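Local coordinates for protein proteolytically activated form of PPO4 Tyrosinase (Agaricus bisporus var. bisporus H97, PDB 4OUA) that uses a pair of copper ions to hydroxylate monophenols and to oxidise the resulting o-diphenols to o-quinones, the first step toward melanin pigments, at residues G57-P62 and P172-F177; Y180-T185 and G260-H265; S47-L52 and S95-I100. All blocks are in the same frame, centred on the assembly; numbering follows the deposited sequence.

Overall arrangement
All three contacts lie within the common central domain and join their segments by packing, with no hydrogen bond directly across, yet their chemistry follows their place in the fold. Contact 3 is the deepest, its centre about 11 Å from the centre of the chain, two helices meeting through aliphatic and aromatic side chains. Contacts 1 and 2 join loop to loop farther out; contact 1 is buried and carries a sodium site on one flank, whereas contact 2 is only partly buried and turns on an aromatic pair. Contacts 1 and 2 share the loop ahead of helix 201-224 and touch where L58 meets Y180. F50 of contact 3 packs against D174 and P59.

Contact 1 of 3, residues G57-P62 and P172-F177; sequences GLPFTP and PIDPSF. With NA (sodium ion), chain E.
L58 lies against F177 and S176. Its CB lies 3.8 Å from CE1 of the F177 ring, and the two side chains run past one another in opposite senses. Beyond CG the chain forks. CD1 reaches the backbone, 3.6 Å from S176 O, and also touches the phenyl ring; CD2 turns back toward its own segment and sits over the centre of one face of F60. The first torsion, with CG beside the backbone N (chi1 -71°), lets the fork straddle these two surfaces. P59, joined to L58 by a cis peptide, adds its CB against S176 OG at 3.3 Å. That hydroxyl is already engaged: S176 OG donates to D174 OD1 (2.6 Å), approaching from above the carboxylate plane, while S176 N reaches D174 OD1 at 2.7 Å on the anti side. The N-H bond makes an Asx turn, and the double grip holds the serine amide and hydroxyl to the aspartate while the proline CB merely packs alongside. On the other flank, G57 O and P59 O bind the sodium ion, at 2.3 and 2.1 Å, with two waters and G54 O. F271 adds an edge-to-face partner to F177. Carbonyls of 57-62 thus serve the cation, D174 and S176 bond to each other, and the loops join by van der Waals packing of L58 and P59 carbons on the phenyl ring and the S176 oxygens, without a hydrogen bond.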
loop_
_atom_site.group_PDB
_atom_site.type_symbol
_atom_site.label_atom_id
_atom_site.label_comp_id
_atom_site.label_asym_id
_atom_site.label_seq_id
_atom_site.Cartn_x
_atom_site.Cartn_y
_atom_site.Cartn_z
ATOM N N GLY A 57 2.244 8.421 -8.745
ATOM C CA GLY A 57 2.188 8.861 -10.128
ATOM C C GLY A 57 2.050 10.365 -10.252
ATOM O O GLY A 57 2.907 11.115 -9.783
ATOM N N LEU A 58 0.973 10.808 -10.893
ATOM C CA LEU A 58 0.687 12.232 -11.013
ATOM C C LEU A 58 0.317 12.831 -9.660
ATOM O O LEU A 58 -0.240 12.143 -8.804
ATOM C CB LEU A 58 -0.439 12.474 -12.019
ATOM C CG LEU A 58 -0.109 12.250 -13.495
ATOM C CD1 LEU A 58 -1.370 12.328 -14.341
ATOM C CD2 LEU A 58 0.916 13.267 -13.968
ATOM N N PRO A 59 0.629 14.120 -9.461
ATOM C CA PRO A 59 1.325 14.942 -10.455
ATOM C C PRO A 59 2.822 14.654 -10.487
ATOM O O PRO A 59 3.353 14.059 -9.552
ATOM C CB PRO A 59 1.055 16.367 -9.972
ATOM C CG PRO A 59 0.937 16.227 -8.494
ATOM C CD PRO A 59 0.273 14.894 -8.259
ATOM N N PHE A 60 3.493 15.072 -11.554
ATOM C CA PHE A 60 4.929 14.862 -11.671
ATOM C C PHE A 60 5.701 15.978 -10.977
ATOM O O PHE A 60 6.360 16.787 -11.628
ATOM C CB PHE A 60 5.339 14.769 -13.139
ATOM C CG PHE A 60 4.717 13.611 -13.871
ATOM C CD1 PHE A 60 4.237 12.513 -13.178
ATOM C CD2 PHE A 60 4.615 13.624 -15.251
ATOM C CE1 PHE A 60 3.667 11.449 -13.848
ATOM C CE2 PHE A 60 4.044 12.565 -15.925
ATOM C CZ PHE A 60 3.569 11.475 -15.223
ATOM N N THR A 61 5.612 16.017 -9.651
ATOM C CA THR A 61 6.286 17.044 -8.862
ATOM C C THR A 61 7.030 16.435 -7.678
ATOM O O THR A 61 6.624 15.400 -7.152
ATOM C CB THR A 61 5.290 18.098 -8.336
ATOM O OG1 THR A 61 4.319 17.462 -7.495
ATOM C CG2 THR A 61 4.580 18.789 -9.492
ATOM N N PRO A 62 8.126 17.083 -7.258
ATOM C CA PRO A 62 8.921 16.655 -6.101
ATOM C C PRO A 62 8.102 16.677 -4.812
ATOM O O PRO A 62 7.257 17.555 -4.643
ATOM C CB PRO A 62 10.051 17.691 -6.045
ATOM C CG PRO A 62 10.106 18.278 -7.417
ATOM C CD PRO A 62 8.693 18.277 -7.905
ATOM N N PRO A 172 -9.061 20.581 -5.711
ATOM C CA PRO A 172 -9.836 20.241 -6.905
ATOM C C PRO A 172 -9.199 19.106 -7.698
ATOM O O PRO A 172 -8.235 18.496 -7.231
ATOM C CB PRO A 172 -9.801 21.540 -7.703
ATOM C CG PRO A 172 -8.433 22.086 -7.404
ATOM C CD PRO A 172 -8.083 21.650 -5.989
ATOM N N ILE A 173 -9.735 18.827 -8.881
ATOM C CA ILE A 173 -9.069 17.927 -9.810
ATOM C C ILE A 173 -7.815 18.626 -10.313
ATOM O O ILE A 173 -7.902 19.612 -11.043
ATOM C CB ILE A 173 -9.971 17.539 -10.994
ATOM C CG1 ILE A 173 -11.206 16.783 -10.501
ATOM C CG2 ILE A 173 -9.198 16.697 -11.998
ATOM C CD1 ILE A 173 -12.154 16.381 -11.607
ATOM N N ASP A 174 -6.654 18.122 -9.902
ATOM C CA ASP A 174 -5.377 18.764 -10.197
ATOM C C ASP A 174 -5.202 19.052 -11.685
ATOM O O ASP A 174 -5.608 18.253 -12.530
ATOM C CB ASP A 174 -4.219 17.899 -9.695
ATOM C CG ASP A 174 -2.884 18.617 -9.757
ATOM O OD1 ASP A 174 -2.278 18.652 -10.849
ATOM O OD2 ASP A 174 -2.439 19.145 -8.716
ATOM N N PRO A 175 -4.597 20.205 -12.006
ATOM C CA PRO A 175 -4.355 20.651 -13.383
ATOM C C PRO A 175 -3.492 19.681 -14.191
ATOM O O PRO A 175 -3.387 19.832 -15.408
ATOM C CB PRO A 175 -3.630 21.989 -13.194
ATOM C CG PRO A 175 -4.040 22.457 -11.842
ATOM C CD PRO A 175 -4.174 21.213 -11.018
ATOM N N SER A 176 -2.881 18.706 -13.524
ATOM C CA SER A 176 -2.022 17.744 -14.204
ATOM C C SER A 176 -2.824 16.565 -14.750
ATOM O O SER A 176 -2.258 15.630 -15.317
ATOM C CB SER A 176 -0.920 17.244 -13.262
ATOM O OG SER A 176 -1.464 16.595 -12.123
ATOM N N PHE A 177 -4.142 16.615 -14.583
ATOM C CA PHE A 177 -5.021 15.558 -15.077
ATOM C C PHE A 177 -5.658 15.934 -16.414
ATOM O O PHE A 177 -6.388 15.138 -17.004
ATOM C CB PHE A 177 -6.129 15.245 -14.062
ATOM C CG PHE A 177 -5.643 14.595 -12.795
ATOM C CD1 PHE A 177 -4.291 14.508 -12.507
ATOM C CD2 PHE A 177 -6.549 14.056 -11.894
ATOM C CE1 PHE A 177 -3.854 13.906 -11.339
ATOM C CE2 PHE A 177 -6.118 13.453 -10.728
ATOM C CZ PHE A 177 -4.768 13.378 -10.450
HETATM NA NA NA E . 3.905 12.478 -8.237
HETATM O O HOH W 1 4.936 13.366 -6.285
HETATM O O HOH W 2 5.985 12.368 -8.888
#

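Contact 2 of 3, residues Y180-T185 and G260-H265; sequences YPNFDT and GAIRGH
F183 points the edge of its phenyl ring at the imidazole face of H265, a T-shaped pair with centroids 4.9 Å apart and planes at 79°. Its CD1 comes within 3.5 Å of H265 NE2, toward the imidazole rim. Farther round the ring, F183 CZ is 3.4 Å from G264 O, which lies at the phenyl edge near its plane; the C-H rim thus faces a carbonyl as well as an aromatic face. With F183 CG beside the backbone N (chi1 -60°), the ring is sent toward H265 and G264. At the outer end N182 ND2 brushes I262 CD1 at 3.9 Å. A second shell fixes these groups: F271 stacks on F183, W186 meets both F183 and H265, and a backbone bond ties G264 to G258. Without the H265 imidazole, as with an alanine here, the CD1 edge of F183 loses its face and a gap would probably open on that side, though F271, W186 and H268 remain. The contact joins the loop between strand 158-162 and helix 201-224 to the one linking helices 246-258 and 277-295, the two helices that bring H250, H254 and H282 to one of the copper ions.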
loop_
_atom_site.group_PDB
_atom_site.type_symbol
_atom_site.label_atom_id
_atom_site.label_comp_id
_atom_site.label_asym_id
_atom_site.label_seq_id
_atom_site.Cartn_x
_atom_site.Cartn_y
_atom_site.Cartn_z
ATOM N N TYR A 180 -5.663 13.743 -19.859
ATOM C CA TYR A 180 -6.253 12.407 -19.804
ATOM C C TYR A 180 -7.783 12.472 -19.794
ATOM O O TYR A 180 -8.391 12.991 -18.861
ATOM C CB TYR A 180 -5.734 11.650 -18.580
ATOM C CG TYR A 180 -4.237 11.752 -18.413
ATOM C CD1 TYR A 180 -3.396 10.744 -18.865
ATOM C CD2 TYR A 180 -3.660 12.867 -17.812
ATOM C CE1 TYR A 180 -2.023 10.841 -18.723
ATOM C CE2 TYR A 180 -2.285 12.970 -17.663
ATOM C CZ TYR A 180 -1.473 11.952 -18.122
ATOM O OH TYR A 180 -0.108 12.036 -17.979
ATOM N N PRO A 181 -8.400 11.914 -20.843
ATOM C CA PRO A 181 -9.813 12.042 -21.227
ATOM C C PRO A 181 -10.812 11.741 -20.114
ATOM O O PRO A 181 -11.766 12.500 -19.958
ATOM C CB PRO A 181 -9.959 11.027 -22.370
ATOM C CG PRO A 181 -8.737 10.172 -22.307
ATOM C CD PRO A 181 -7.665 11.019 -21.748
ATOM N N ASN A 182 -10.603 10.668 -19.359
ATOM C CA ASN A 182 -11.596 10.250 -18.372
ATOM C C ASN A 182 -11.329 10.724 -16.947
ATOM O O ASN A 182 -12.259 10.858 -16.151
ATOM C CB ASN A 182 -11.722 8.727 -18.370
ATOM C CG ASN A 182 -12.399 8.201 -19.614
ATOM O OD1 ASN A 182 -13.144 8.919 -20.282
ATOM N ND2 ASN A 182 -12.149 6.937 -19.932
ATOM N N PHE A 183 -10.066 10.975 -16.621
ATOM C CA PHE A 183 -9.696 11.288 -15.245
ATOM C C PHE A 183 -9.760 12.783 -14.932
ATOM O O PHE A 183 -9.655 13.177 -13.771
ATOM C CB PHE A 183 -8.296 10.750 -14.941
ATOM C CG PHE A 183 -8.169 9.260 -15.107
ATOM C CD1 PHE A 183 -8.562 8.398 -14.095
ATOM C CD2 PHE A 183 -7.655 8.723 -16.276
ATOM C CE1 PHE A 183 -8.447 7.026 -14.248
ATOM C CE2 PHE A 183 -7.536 7.354 -16.435
ATOM C CZ PHE A 183 -7.933 6.504 -15.420
ATOM N N ASP A 184 -9.937 13.610 -15.958
ATOM C CA ASP A 184 -10.002 15.055 -15.759
ATOM C C ASP A 184 -11.393 15.507 -15.322
ATOM O O ASP A 184 -11.538 16.519 -14.640
ATOM C CB ASP A 184 -9.586 15.798 -17.032
ATOM C CG ASP A 184 -10.358 15.343 -18.261
ATOM O OD1 ASP A 184 -11.424 14.707 -18.110
ATOM O OD2 ASP A 184 -9.899 15.630 -19.386
ATOM N N THR A 185 -12.414 14.755 -15.718
ATOM C CA THR A 185 -13.791 15.095 -15.360
ATOM C C THR A 185 -14.306 14.248 -14.197
ATOM O O THR A 185 -15.330 14.573 -13.594
ATOM C CB THR A 185 -14.750 14.926 -16.558
ATOM O OG1 THR A 185 -14.786 13.552 -16.961
ATOM C CG2 THR A 185 -14.296 15.784 -17.731
ATOM N N GLY A 260 -12.771 -1.902 -15.689
ATOM C CA GLY A 260 -14.120 -2.346 -15.989
ATOM C C GLY A 260 -14.337 -2.366 -17.491
ATOM O O GLY A 260 -13.589 -3.013 -18.223
ATOM N N ALA A 261 -15.364 -1.660 -17.954
ATOM C CA ALA A 261 -15.560 -1.468 -19.385
ATOM C C ALA A 261 -14.512 -0.485 -19.891
ATOM O O ALA A 261 -13.923 -0.672 -20.954
ATOM C CB ALA A 261 -16.960 -0.968 -19.678
ATOM N N ILE A 262 -14.291 0.565 -19.108
ATOM C CA ILE A 262 -13.204 1.504 -19.350
ATOM C C ILE A 262 -12.250 1.468 -18.160
ATOM O O ILE A 262 -12.574 0.901 -17.116
ATOM C CB ILE A 262 -13.719 2.941 -19.573
ATOM C CG1 ILE A 262 -14.564 3.399 -18.384
ATOM C CG2 ILE A 262 -14.533 3.023 -20.854
ATOM C CD1 ILE A 262 -15.157 4.782 -18.557
ATOM N N ARG A 263 -11.076 2.070 -18.315
ATOM C CA ARG A 263 -10.062 2.022 -17.268
ATOM C C ARG A 263 -10.367 2.975 -16.112
ATOM O O ARG A 263 -10.598 4.168 -16.316
ATOM C CB ARG A 263 -8.683 2.337 -17.850
ATOM C CG ARG A 263 -8.225 1.365 -18.924
ATOM C CD ARG A 263 -6.801 1.662 -19.357
ATOM N NE ARG A 263 -6.662 3.017 -19.882
ATOM C CZ ARG A 263 -5.505 3.564 -20.241
ATOM N NH1 ARG A 263 -4.379 2.872 -20.131
ATOM N NH2 ARG A 263 -5.474 4.804 -20.710
ATOM N N GLY A 264 -10.367 2.434 -14.897
ATOM C CA GLY A 264 -10.548 3.232 -13.699
ATOM C C GLY A 264 -9.212 3.676 -13.135
ATOM O O GLY A 264 -8.183 3.559 -13.800
ATOM N N HIS A 265 -9.221 4.180 -11.905
ATOM C CA HIS A 265 -8.003 4.700 -11.289
ATOM C C HIS A 265 -7.007 3.600 -10.918
ATOM O O HIS A 265 -5.811 3.728 -11.179
ATOM C CB HIS A 265 -8.348 5.529 -10.049
ATOM C CG HIS A 265 -8.999 6.840 -10.361
ATOM N ND1 HIS A 265 -10.340 6.958 -10.654
ATOM C CD2 HIS A 265 -8.488 8.094 -10.431
ATOM C CE1 HIS A 265 -10.629 8.225 -10.887
ATOM N NE2 HIS A 265 -9.524 8.934 -10.760
#

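Contact 3 of 3, residues S47-L52 and S95-I100; sequences SSFFQL and SIYEQI
The rings of F49 and Y97 meet rim to rim: Y97 OH lies in the plane of the F49 ring at its edge, 3.7 Å from F49 CE2, and F49 CD2 in turn sits at the edge of the tyrosine ring, 4.1 Å from Y97 CE1. Their other ring partners come from other parts of the chain: W279 stacks on Y97, and Y168 meets F49 with planes at about 35°. This is helix-to-helix packing in the di-copper domain, where the short helix 49-54, just ahead of the copper ligand H56, leans on helix 86-109, which carries the ligand H90. Both aromatic side chains leave their helices with CG anti to the backbone N (F49 chi1 -179°, Y97 chi1 -176°), and this carries each ring along to the meeting point. Beside them L52 fills the interface with both methyls. L52 CD1 lies 3.5 Å from I100 CG2 and also touches Y97 CD1, while CD2 leans on I100 CG1 and, more distantly, on I96. The residues just ahead of the short helix are held by polar bonds on their own side: S48 caps its start with a weak bond from Q51 N, and the S47 hydroxyl is paired with D45. S47 meets the long helix through its backbone O and its CB, the CB 3.9 Å from I100 CD1.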
loop_
_atom_site.group_PDB
_atom_site.type_symbol
_atom_site.label_atom_id
_atom_site.label_comp_id
_atom_site.label_asym_id
_atom_site.label_seq_id
_atom_site.Cartn_x
_atom_site.Cartn_y
_atom_site.Cartn_z
ATOM N N SER A 47 1.646 16.522 3.883
ATOM C CA SER A 47 1.134 15.445 4.727
ATOM C C SER A 47 -0.346 15.175 4.462
ATOM O O SER A 47 -1.050 14.639 5.320
ATOM C CB SER A 47 1.344 15.775 6.205
ATOM O OG SER A 47 0.594 16.917 6.581
ATOM N N SER A 48 -0.816 15.548 3.276
ATOM C CA SER A 48 -2.204 15.308 2.905
ATOM C C SER A 48 -2.319 14.052 2.052
ATOM O O SER A 48 -1.340 13.606 1.453
ATOM C CB SER A 48 -2.788 16.510 2.155
ATOM O OG SER A 48 -2.259 16.614 0.843
ATOM N N PHE A 49 -3.523 13.490 2.003
ATOM C CA PHE A 49 -3.792 12.291 1.220
ATOM C C PHE A 49 -3.410 12.471 -0.247
ATOM O O PHE A 49 -2.940 11.535 -0.890
ATOM C CB PHE A 49 -5.272 11.912 1.329
ATOM C CG PHE A 49 -5.642 10.672 0.564
ATOM C CD1 PHE A 49 -6.082 10.753 -0.747
ATOM C CD2 PHE A 49 -5.555 9.426 1.158
ATOM C CE1 PHE A 49 -6.427 9.614 -1.452
ATOM C CE2 PHE A 49 -5.897 8.283 0.460
ATOM C CZ PHE A 49 -6.336 8.378 -0.847
ATOM N N PHE A 50 -3.608 13.679 -0.766
ATOM C CA PHE A 50 -3.350 13.954 -2.176
ATOM C C PHE A 50 -1.861 13.906 -2.508
ATOM O O PHE A 50 -1.456 13.261 -3.474
ATOM C CB PHE A 50 -3.926 15.316 -2.569
ATOM C CG PHE A 50 -3.743 15.652 -4.020
ATOM C CD1 PHE A 50 -4.637 15.189 -4.969
ATOM C CD2 PHE A 50 -2.674 16.428 -4.436
ATOM C CE1 PHE A 50 -4.471 15.493 -6.306
ATOM C CE2 PHE A 50 -2.503 16.736 -5.772
ATOM C CZ PHE A 50 -3.403 16.268 -6.708
ATOM N N GLN A 51 -1.051 14.592 -1.709
ATOM C CA GLN A 51 0.388 14.632 -1.943
ATOM C C GLN A 51 1.036 13.281 -1.659
ATOM O O GLN A 51 2.015 12.907 -2.303
ATOM C CB GLN A 51 1.044 15.720 -1.091
ATOM C CG GLN A 51 0.800 17.131 -1.603
ATOM C CD GLN A 51 1.394 17.359 -2.980
ATOM O OE1 GLN A 51 2.578 17.112 -3.206
ATOM N NE2 GLN A 51 0.571 17.825 -3.912
ATOM N N LEU A 52 0.482 12.555 -0.693
ATOM C CA LEU A 52 0.987 11.231 -0.350
ATOM C C LEU A 52 0.742 10.241 -1.486
ATOM O O LEU A 52 1.640 9.490 -1.871
ATOM C CB LEU A 52 0.341 10.727 0.942
ATOM C CG LEU A 52 0.771 11.434 2.231
ATOM C CD1 LEU A 52 -0.011 10.907 3.426
ATOM C CD2 LEU A 52 2.269 11.280 2.458
ATOM N N SER A 95 5.257 3.103 4.436
ATOM C CA SER A 95 5.773 3.559 5.722
ATOM C C SER A 95 5.496 5.039 5.963
ATOM O O SER A 95 5.114 5.432 7.067
ATOM C CB SER A 95 7.273 3.291 5.815
ATOM O OG SER A 95 7.539 1.909 5.680
ATOM N N ILE A 96 5.693 5.857 4.935
ATOM C CA ILE A 96 5.432 7.284 5.057
ATOM C C ILE A 96 3.934 7.520 5.197
ATOM O O ILE A 96 3.501 8.384 5.960
ATOM C CB ILE A 96 5.974 8.080 3.854
ATOM C CG1 ILE A 96 5.808 9.582 4.096
ATOM C CG2 ILE A 96 5.281 7.660 2.567
ATOM C CD1 ILE A 96 6.495 10.072 5.353
ATOM N N TYR A 97 3.148 6.736 4.465
ATOM C CA TYR A 97 1.695 6.822 4.543
ATOM C C TYR A 97 1.202 6.438 5.930
ATOM O O TYR A 97 0.443 7.175 6.556
ATOM C CB TYR A 97 1.045 5.922 3.494
ATOM C CG TYR A 97 -0.460 6.032 3.448
ATOM C CD1 TYR A 97 -1.078 7.035 2.713
ATOM C CD2 TYR A 97 -1.264 5.133 4.136
ATOM C CE1 TYR A 97 -2.456 7.139 2.665
ATOM C CE2 TYR A 97 -2.642 5.230 4.095
ATOM C CZ TYR A 97 -3.233 6.232 3.356
ATOM O OH TYR A 97 -4.604 6.329 3.317
ATOM N N GLU A 98 1.638 5.271 6.396
ATOM C CA GLU A 98 1.302 4.787 7.728
ATOM C C GLU A 98 1.740 5.783 8.797
ATOM O O GLU A 98 1.041 5.991 9.790
ATOM C CB GLU A 98 1.953 3.426 7.976
ATOM C CG GLU A 98 1.635 2.818 9.327
ATOM C CD GLU A 98 2.380 1.518 9.568
ATOM O OE1 GLU A 98 3.609 1.482 9.340
ATOM O OE2 GLU A 98 1.735 0.532 9.980
ATOM N N GLN A 99 2.901 6.396 8.583
ATOM C CA GLN A 99 3.422 7.411 9.491
ATOM C C GLN A 99 2.496 8.623 9.555
ATOM O O GLN A 99 2.001 8.984 10.624
ATOM C CB GLN A 99 4.825 7.844 9.056
ATOM C CG GLN A 99 5.377 9.043 9.809
ATOM C CD GLN A 99 6.677 9.552 9.216
ATOM O OE1 GLN A 99 7.460 8.783 8.659
ATOM N NE2 GLN A 99 6.907 10.855 9.325
ATOM N N ILE A 100 2.268 9.243 8.403
ATOM C CA ILE A 100 1.402 10.410 8.311
ATOM C C ILE A 100 -0.013 10.094 8.778
ATOM O O ILE A 100 -0.660 10.917 9.427
ATOM C CB ILE A 100 1.345 10.955 6.874
ATOM C CG1 ILE A 100 2.715 11.491 6.456
ATOM C CG2 ILE A 100 0.287 12.038 6.756
ATOM C CD1 ILE A 100 3.242 12.587 7.360
#